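Local coordinates for protein BPH (Thiobacillus denitrificans, PDB 5OVS) that forms a tetradecameric double ring homologous to the proteasome and probably hydrolyses peptide bonds as an N-terminal nucleophile enzyme, at residues K[10-15]-K[186-191]; K[41-46]-K[115-120]; K[56-61]-K[82-87]. All blocks are in the same frame, centred on the assembly; numbering follows the deposited sequence.

The three contacts are nested along the chain: contact 1 joins its two ends, contact 2 closes a loop inside that span, and contact 3 lies inside the loop closed by contact 2. Contacts 1 and 2 belong to different antiparallel sheets that face each other, and they touch, their centres about 9 Å apart; Ile12 packs on Ile119, and Ser189 N probably bonds to Pro116 O. Contact 3 lies in the helical layer next to the second sheet, its centre about 17 Å from that of contact 2 and about 26 Å from that of contact 1. Together they sample the layered sandwich of a proteasome-type subunit, from one sheet through to the helices that meet neighbouring subunits.

Contact 1 (K[10-15]-K[186-191]); sequences GRIAIA and MELSPD
Ile12 and Met186 form an antiparallel hydrogen-bonded pair, a worked case of how the outermost strand of this chain's sheet is paired. Met186 uses both its backbone groups on Ile12: Ile12 N gives its hydrogen to Met186 O at 2.7 Å, and Met186 N returns one to Ile12 O at 2.8 Å. One step outward, beyond the non-hydrogen-bonded pair of Arg11 and Glu187, Leu188 N donates to Gly10 O at 2.9 Å as strand 182-187 gives way to loop.

The charged pair lies on the other face of the sheet from Ile12 and Met186. Arg11 and Glu187 run side by side, and Arg11 NE lies 3.0 Å from Glu187 OE2 in a salt bridge. The guanidinium and carboxylate planes are turned 58° apart and OE2 approaches obliquely, unlike a flat two-pronged pair. Bends at chi2 in both chains bring these groups together. Arg11 NH1 has a second, long and weak ion pair with Asp158.

On the opposite face, Met186 CG lies 4.0 Å from Ile12 CB, and the thioether curls back at chi3 (77°) to set CE beside Ile12 CG2. Leu188 CD1 meets Ile12 CD1 at 3.6 Å, the two side chains crossing at about a right angle. This face packs against the second sheet, with Met186 on Tyr45, as expected where the two central sheets meet in the αββα sandwich of the proteasome-type N-terminal nucleophile hydrolase fold.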
loop_
_atom_site.group_PDB
_atom_site.type_symbol
_atom_site.label_atom_id
_atom_site.label_comp_id
_atom_site.label_asym_id
_atom_site.label_seq_id
_atom_site.Cartn_x
_atom_site.Cartn_y
_atom_site.Cartn_z
ATOM N N GLY K 10 15.142 43.232 33.581
ATOM C CA GLY K 10 15.815 44.185 32.688
ATOM C C GLY K 10 16.970 43.599 31.884
ATOM O O GLY K 10 17.748 44.334 31.271
ATOM N N ARG K 11 17.051 42.271 31.867
ATOM C CA ARG K 11 18.154 41.531 31.267
ATOM C C ARG K 11 17.571 40.484 30.323
ATOM O O ARG K 11 16.523 39.920 30.611
ATOM C CB ARG K 11 18.934 40.813 32.365
ATOM C CG ARG K 11 19.986 41.642 33.075
ATOM C CD ARG K 11 21.316 41.409 32.399
ATOM N NE ARG K 11 22.469 41.858 33.165
ATOM C CZ ARG K 11 23.317 41.057 33.818
ATOM N NH1 ARG K 11 23.167 39.727 33.839
ATOM N NH2 ARG K 11 24.335 41.599 34.480
ATOM N N ILE K 12 18.266 40.205 29.222
ATOM C CA ILE K 12 17.827 39.205 28.261
ATOM C C ILE K 12 18.939 38.189 28.103
ATOM O O ILE K 12 20.098 38.559 27.960
ATOM C CB ILE K 12 17.457 39.851 26.911
ATOM C CG1 ILE K 12 16.069 40.491 27.008
ATOM C CG2 ILE K 12 17.491 38.839 25.779
ATOM C CD1 ILE K 12 15.724 41.423 25.863
ATOM N N ALA K 13 18.584 36.904 28.153
ATOM C CA ALA K 13 19.564 35.840 27.969
ATOM C C ALA K 13 19.100 34.807 26.969
ATOM O O ALA K 13 17.913 34.691 26.680
ATOM C CB ALA K 13 19.894 35.173 29.283
ATOM N N ILE K 14 20.068 34.079 26.427
ATOM C CA ILE K 14 19.811 33.068 25.417
ATOM C C ILE K 14 20.857 31.973 25.582
ATOM O O ILE K 14 22.033 32.264 25.845
ATOM C CB ILE K 14 19.799 33.679 23.992
ATOM C CG1 ILE K 14 19.356 32.642 22.961
ATOM C CG2 ILE K 14 21.151 34.285 23.618
ATOM C CD1 ILE K 14 19.076 33.218 21.593
ATOM N N ALA K 15 20.425 30.712 25.494
ATOM C CA ALA K 15 21.352 29.590 25.682
ATOM C C ALA K 15 21.108 28.444 24.712
ATOM O O ALA K 15 20.101 28.407 24.014
ATOM C CB ALA K 15 21.295 29.095 27.116
ATOM N N MET K 186 22.418 40.080 27.628
ATOM C CA MET K 186 22.444 41.482 27.233
ATOM C C MET K 186 21.394 42.270 27.995
ATOM O O MET K 186 20.495 41.693 28.622
ATOM C CB MET K 186 22.201 41.609 25.729
ATOM C CG MET K 186 20.762 41.363 25.306
ATOM S SD MET K 186 20.599 40.745 23.620
ATOM C CE MET K 186 21.068 39.037 23.911
ATOM N N GLU K 187 21.508 43.592 27.916
ATOM C CA GLU K 187 20.591 44.483 28.608
ATOM C C GLU K 187 19.321 44.691 27.770
ATOM O O GLU K 187 19.382 44.807 26.545
ATOM C CB GLU K 187 21.270 45.831 28.904
ATOM C CG GLU K 187 22.631 45.740 29.593
ATOM C CD GLU K 187 22.608 44.923 30.884
ATOM O OE1 GLU K 187 22.542 45.524 31.982
ATOM O OE2 GLU K 187 22.656 43.678 30.805
ATOM N N LEU K 188 18.169 44.708 28.443
ATOM C CA LEU K 188 16.916 45.101 27.827
ATOM C C LEU K 188 17.016 46.593 27.561
ATOM O O LEU K 188 17.373 47.361 28.453
ATOM C CB LEU K 188 15.771 44.822 28.786
ATOM C CG LEU K 188 14.353 45.174 28.346
ATOM C CD1 LEU K 188 13.890 44.223 27.259
ATOM C CD2 LEU K 188 13.400 45.127 29.534
ATOM N N SER K 189 16.722 47.018 26.342
ATOM C CA SER K 189 16.921 48.416 25.999
ATOM C C SER K 189 15.855 49.255 26.699
ATOM O O SER K 189 14.769 48.761 27.003
ATOM C CB SER K 189 16.913 48.625 24.481
ATOM O OG SER K 189 15.636 48.383 23.940
ATOM N N PRO K 190 16.169 50.527 26.974
ATOM C CA PRO K 190 15.250 51.360 27.742
ATOM C C PRO K 190 14.026 51.863 26.986
ATOM O O PRO K 190 13.227 52.592 27.559
ATOM C CB PRO K 190 16.125 52.543 28.161
ATOM C CG PRO K 190 17.184 52.632 27.117
ATOM C CD PRO K 190 17.433 51.223 26.665
ATOM N N ASP K 191 13.871 51.487 25.726
ATOM C CA ASP K 191 12.742 51.945 24.934
ATOM C C ASP K 191 11.612 50.918 24.882
ATOM O O ASP K 191 10.594 51.164 24.236
ATOM C CB ASP K 191 13.237 52.305 23.528
ATOM C CG ASP K 191 14.396 53.319 23.560
ATOM O OD1 ASP K 191 14.319 54.310 24.320
ATOM O OD2 ASP K 191 15.394 53.117 22.845
#

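Contact 2 (K[41-46]-K[115-120])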
loop_
_atom_site.group_PDB
_atom_site.type_symbol
_atom_site.label_atom_id
_atom_site.label_comp_id
_atom_site.label_asym_id
_atom_site.label_seq_id
_atom_site.Cartn_x
_atom_site.Cartn_y
_atom_site.Cartn_z
ATOM N N VAL K 41 23.735 38.032 14.634
ATOM C CA VAL K 41 23.284 38.713 13.426
ATOM C C VAL K 41 22.944 40.158 13.807
ATOM O O VAL K 41 21.900 40.424 14.409
ATOM C CB VAL K 41 22.065 38.016 12.794
ATOM C CG1 VAL K 41 21.647 38.733 11.523
ATOM C CG2 VAL K 41 22.380 36.561 12.496
ATOM N N GLY K 42 23.835 41.084 13.452
ATOM C CA GLY K 42 23.756 42.451 13.945
ATOM C C GLY K 42 23.956 42.417 15.452
ATOM O O GLY K 42 24.918 41.819 15.949
ATOM N N ASP K 43 23.033 43.027 16.187
ATOM C CA ASP K 43 23.046 42.906 17.634
ATOM C C ASP K 43 21.996 41.907 18.133
ATOM O O ASP K 43 21.569 41.979 19.284
ATOM C CB ASP K 43 22.874 44.270 18.296
ATOM C CG ASP K 43 21.481 44.830 18.130
ATOM O OD1 ASP K 43 20.757 44.396 17.203
ATOM O OD2 ASP K 43 21.111 45.714 18.942
ATOM N N SER K 44 21.583 40.982 17.269
ATOM C CA SER K 44 20.785 39.835 17.697
ATOM C C SER K 44 21.644 38.581 17.793
ATOM O O SER K 44 22.641 38.444 17.089
ATOM C CB SER K 44 19.628 39.577 16.727
ATOM O OG SER K 44 18.678 40.622 16.766
ATOM N N TYR K 45 21.252 37.668 18.674
ATOM C CA TYR K 45 21.812 36.326 18.695
ATOM C C TYR K 45 20.718 35.398 18.254
ATOM O O TYR K 45 19.600 35.488 18.752
ATOM C CB TYR K 45 22.255 35.925 20.088
ATOM C CG TYR K 45 23.436 36.701 20.601
ATOM C CD1 TYR K 45 24.719 36.453 20.133
ATOM C CD2 TYR K 45 23.271 37.675 21.565
ATOM C CE1 TYR K 45 25.807 37.168 20.615
ATOM C CE2 TYR K 45 24.349 38.393 22.053
ATOM C CZ TYR K 45 25.610 38.138 21.575
ATOM O OH TYR K 45 26.670 38.861 22.068
ATOM N N VAL K 46 21.039 34.513 17.319
ATOM C CA VAL K 46 20.080 33.569 16.792
ATOM C C VAL K 46 20.519 32.153 17.166
ATOM O O VAL K 46 21.631 31.738 16.849
ATOM C CB VAL K 46 19.928 33.716 15.265
ATOM C CG1 VAL K 46 18.819 32.812 14.737
ATOM C CG2 VAL K 46 19.642 35.166 14.910
ATOM N N ASN K 115 17.509 39.989 21.249
ATOM C CA ASN K 115 18.190 41.282 21.099
ATOM C C ASN K 115 17.669 42.299 22.111
ATOM O O ASN K 115 16.624 42.078 22.728
ATOM C CB ASN K 115 18.099 41.793 19.656
ATOM C CG ASN K 115 16.691 42.191 19.253
ATOM O OD1 ASN K 115 16.127 43.157 19.766
ATOM N ND2 ASN K 115 16.139 41.470 18.292
ATOM N N PRO K 116 18.394 43.418 22.294
ATOM C CA PRO K 116 17.963 44.366 23.309
ATOM C C PRO K 116 16.473 44.733 23.269
ATOM O O PRO K 116 15.899 45.040 24.317
ATOM C CB PRO K 116 18.846 45.591 23.035
ATOM C CG PRO K 116 20.112 45.005 22.515
ATOM C CD PRO K 116 19.680 43.817 21.690
ATOM N N ARG K 117 15.840 44.691 22.100
ATOM C CA ARG K 117 14.448 45.118 22.014
ATOM C C ARG K 117 13.404 44.019 22.259
ATOM O O ARG K 117 12.216 44.276 22.157
ATOM C CB ARG K 117 14.216 45.894 20.710
ATOM C CG ARG K 117 14.935 47.248 20.759
ATOM C CD ARG K 117 15.384 47.829 19.424
ATOM N NE ARG K 117 16.169 46.933 18.562
ATOM C CZ ARG K 117 17.427 46.547 18.778
ATOM N NH1 ARG K 117 18.090 46.930 19.865
ATOM N NH2 ARG K 117 18.019 45.746 17.900
ATOM N N GLY K 118 13.839 42.809 22.600
ATOM C CA GLY K 118 12.903 41.764 23.027
ATOM C C GLY K 118 13.411 40.365 22.761
ATOM O O GLY K 118 14.466 40.182 22.167
ATOM N N ILE K 119 12.641 39.370 23.192
ATOM C CA ILE K 119 12.938 37.985 22.872
ATOM C C ILE K 119 11.845 37.389 21.989
ATOM O O ILE K 119 10.654 37.583 22.221
ATOM C CB ILE K 119 13.156 37.152 24.132
ATOM C CG1 ILE K 119 11.957 37.238 25.086
ATOM C CG2 ILE K 119 14.418 37.619 24.842
ATOM C CD1 ILE K 119 11.902 36.080 26.062
ATOM N N PHE K 120 12.265 36.670 20.958
ATOM C CA PHE K 120 11.365 36.208 19.926
ATOM C C PHE K 120 11.681 34.772 19.534
ATOM O O PHE K 120 12.730 34.229 19.868
ATOM C CB PHE K 120 11.524 37.075 18.674
ATOM C CG PHE K 120 11.324 38.560 18.903
ATOM C CD1 PHE K 120 10.062 39.123 18.826
ATOM C CD2 PHE K 120 12.397 39.388 19.154
ATOM C CE1 PHE K 120 9.880 40.480 19.015
ATOM C CE2 PHE K 120 12.219 40.744 19.338
ATOM C CZ PHE K 120 10.962 41.293 19.265
#
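Asp43 and Arg117 show how two turns can be joined through flat, charged groups. The turns, 41-44 and 115-118, end the hairpins 38-41/44-48 and 111-115/118-122 of one five-stranded antiparallel sheet. The two side chains cross at about a right angle, yet the carboxylate and guanidinium planes lie only 9° apart. Arg117 NH2 reaches Asp43 OD1 at 3.1 Å on the syn lone pair of that oxygen, which lies in the guanidinium plane. Weak hydrogen bonds run from NH1 and NH2 of Arg117 to Asp43 OD2. The bend of Arg117 at chi3 (-51°) folds its guanidinium back over Asn115, whose OD1 lies 3.6 Å above the guanidinium plane toward its rim.

Asn115 bridges both segments. Its OD1 accepts from Arg117 N at 2.8 Å, an Asx turn, while ND2 makes a weak bond to Ser44 OG at 3.1 Å and another weak one to Leu71 O. The ring of Pro116 lies beside the aspartate, its CD 3.6 Å from Asp43 OD2.

Arg117 NE also forms a salt bridge with Asp72. With carboxylates at NE and at its terminal nitrogens, the guanidinium has its rotation restricted, and the positive charge between them probably favours the ionised form of both acids.

Contact 3 (K[56-61]-K[82-87])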
loop_
_atom_site.group_PDB
_atom_site.type_symbol
_atom_site.label_atom_id
_atom_site.label_comp_id
_atom_site.label_asym_id
_atom_site.label_seq_id
_atom_site.Cartn_x
_atom_site.Cartn_y
_atom_site.Cartn_z
ATOM N N LEU K 56 25.326 27.175 9.386
ATOM C CA LEU K 56 26.254 27.528 8.312
ATOM C C LEU K 56 25.489 28.219 7.202
ATOM O O LEU K 56 25.915 29.266 6.685
ATOM C CB LEU K 56 26.942 26.285 7.771
ATOM C CG LEU K 56 27.625 25.452 8.858
ATOM C CD1 LEU K 56 27.892 24.037 8.378
ATOM C CD2 LEU K 56 28.899 26.132 9.327
ATOM N N ILE K 57 24.339 27.649 6.853
ATOM C CA ILE K 57 23.476 28.281 5.857
ATOM C C ILE K 57 23.153 29.714 6.288
ATOM O O ILE K 57 23.358 30.652 5.512
ATOM C CB ILE K 57 22.180 27.483 5.592
ATOM C CG1 ILE K 57 22.498 26.172 4.867
ATOM C CG2 ILE K 57 21.216 28.282 4.723
ATOM C CD1 ILE K 57 21.346 25.190 4.811
ATOM N N LEU K 58 22.701 29.886 7.531
ATOM C CA LEU K 58 22.189 31.192 7.986
ATOM C C LEU K 58 23.241 32.288 8.048
ATOM O O LEU K 58 22.975 33.401 7.624
ATOM C CB LEU K 58 21.464 31.068 9.326
ATOM C CG LEU K 58 20.158 30.254 9.397
ATOM C CD1 LEU K 58 19.200 30.921 10.375
ATOM C CD2 LEU K 58 19.457 30.086 8.059
ATOM N N ALA K 59 24.426 31.961 8.560
ATOM C CA ALA K 59 25.568 32.886 8.589
ATOM C C ALA K 59 25.978 33.327 7.188
ATOM O O ALA K 59 26.151 34.510 6.932
ATOM C CB ALA K 59 26.744 32.244 9.304
ATOM N N ASP K 60 26.131 32.361 6.293
ATOM C CA ASP K 60 26.361 32.612 4.867
ATOM C C ASP K 60 25.295 33.559 4.318
ATOM O O ASP K 60 25.600 34.626 3.772
ATOM C CB ASP K 60 26.320 31.285 4.108
ATOM C CG ASP K 60 26.827 31.391 2.698
ATOM O OD1 ASP K 60 28.058 31.324 2.507
ATOM O OD2 ASP K 60 26.006 31.489 1.769
ATOM N N TYR K 61 24.038 33.182 4.492
ATOM C CA TYR K 61 22.936 33.988 3.989
ATOM C C TYR K 61 22.994 35.435 4.496
ATOM O O TYR K 61 22.919 36.378 3.706
ATOM C CB TYR K 61 21.594 33.356 4.355
ATOM C CG TYR K 61 20.419 34.167 3.870
ATOM C CD1 TYR K 61 20.099 34.224 2.513
ATOM C CD2 TYR K 61 19.632 34.895 4.764
ATOM C CE1 TYR K 61 19.024 34.977 2.063
ATOM C CE2 TYR K 61 18.558 35.648 4.327
ATOM C CZ TYR K 61 18.254 35.688 2.978
ATOM O OH TYR K 61 17.183 36.435 2.547
ATOM N N ASN K 82 10.378 34.978 5.858
ATOM C CA ASN K 82 9.670 34.620 4.634
ATOM C C ASN K 82 10.570 34.724 3.408
ATOM O O ASN K 82 10.534 33.859 2.557
ATOM C CB ASN K 82 8.422 35.473 4.438
ATOM C CG ASN K 82 7.455 34.850 3.451
ATOM O OD1 ASN K 82 6.873 33.797 3.720
ATOM N ND2 ASN K 82 7.287 35.487 2.306
ATOM N N THR K 83 11.371 35.787 3.329
ATOM C CA THR K 83 12.387 35.936 2.282
ATOM C C THR K 83 13.465 34.848 2.416
ATOM O O THR K 83 13.822 34.215 1.434
ATOM C CB THR K 83 13.033 37.345 2.329
ATOM O OG1 THR K 83 12.040 38.332 2.025
ATOM C CG2 THR K 83 14.176 37.490 1.335
ATOM N N LEU K 84 13.969 34.624 3.627
ATOM C CA LEU K 84 14.938 33.552 3.872
ATOM C C LEU K 84 14.462 32.226 3.312
ATOM O O LEU K 84 15.232 31.519 2.673
ATOM C CB LEU K 84 15.212 33.380 5.369
ATOM C CG LEU K 84 15.930 32.093 5.809
ATOM C CD1 LEU K 84 17.332 32.034 5.236
ATOM C CD2 LEU K 84 16.003 32.020 7.318
ATOM N N HIS K 85 13.193 31.890 3.549
ATOM C CA HIS K 85 12.670 30.589 3.131
ATOM C C HIS K 85 12.803 30.375 1.618
ATOM O O HIS K 85 13.104 29.261 1.158
ATOM C CB HIS K 85 11.210 30.419 3.545
ATOM C CG HIS K 85 10.655 29.080 3.193
ATOM N ND1 HIS K 85 10.946 27.948 3.918
ATOM C CD2 HIS K 85 9.877 28.682 2.160
ATOM C CE1 HIS K 85 10.354 26.911 3.355
ATOM N NE2 HIS K 85 9.693 27.329 2.290
ATOM N N GLY K 86 12.580 31.445 0.858
ATOM C CA GLY K 86 12.741 31.425 -0.591
ATOM C C GLY K 86 14.180 31.209 -1.001
ATOM O O GLY K 86 14.440 30.590 -2.021
ATOM N N ALA K 87 15.111 31.723 -0.203
ATOM C CA ALA K 87 16.533 31.464 -0.422
ATOM C C ALA K 87 16.939 30.045 -0.003
ATOM O O ALA K 87 17.795 29.445 -0.644
ATOM C CB ALA K 87 17.378 32.498 0.304
#
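Two helices that follow strand 44-48 in the chain, 54-64 and 74-91, meet here in the helical layer of the subunit, and they illustrate how one aromatic ring can span a wide gap between helix axes. The short axes come no closer than 11.7 Å and make an angle of 109°, so large side chains must bridge the distance. Tyr61 does most of this. With CG anti to the backbone N (chi1 179°), its ring extends straight toward helix 74-91.

Leu84 CD1 sits over one face of the ring, 4.0 Å from the centroid and 21° off the normal, a CH-pi contact displaced toward the CD2 edge. Ala87 CB approaches the other long side of the ring obliquely, 3.5 Å from Tyr61 CE1. At the far end, Tyr61 OH meets the methyl CG2 of Thr83 at 3.4 Å, while the Thr83 hydroxyl is turned back to Cys79 O of its own helix.

Leu84 also meets Leu58, whose CD2 lies 4.0 Å from Leu84 CD2 and as close to its CD1, the two leucines crossing at about a right angle, and Met109 packs on Leu84 as well. Both helices carry subunit contacts: Ile57 packs on Phe78 of a neighbouring subunit, and His85 meets Tyr93 of a third subunit in an edge-to-face stack. Such a helix pair beside a sheet, at subunit interfaces, is typical of the four-layered αββα sandwich of proteasome-type subunits.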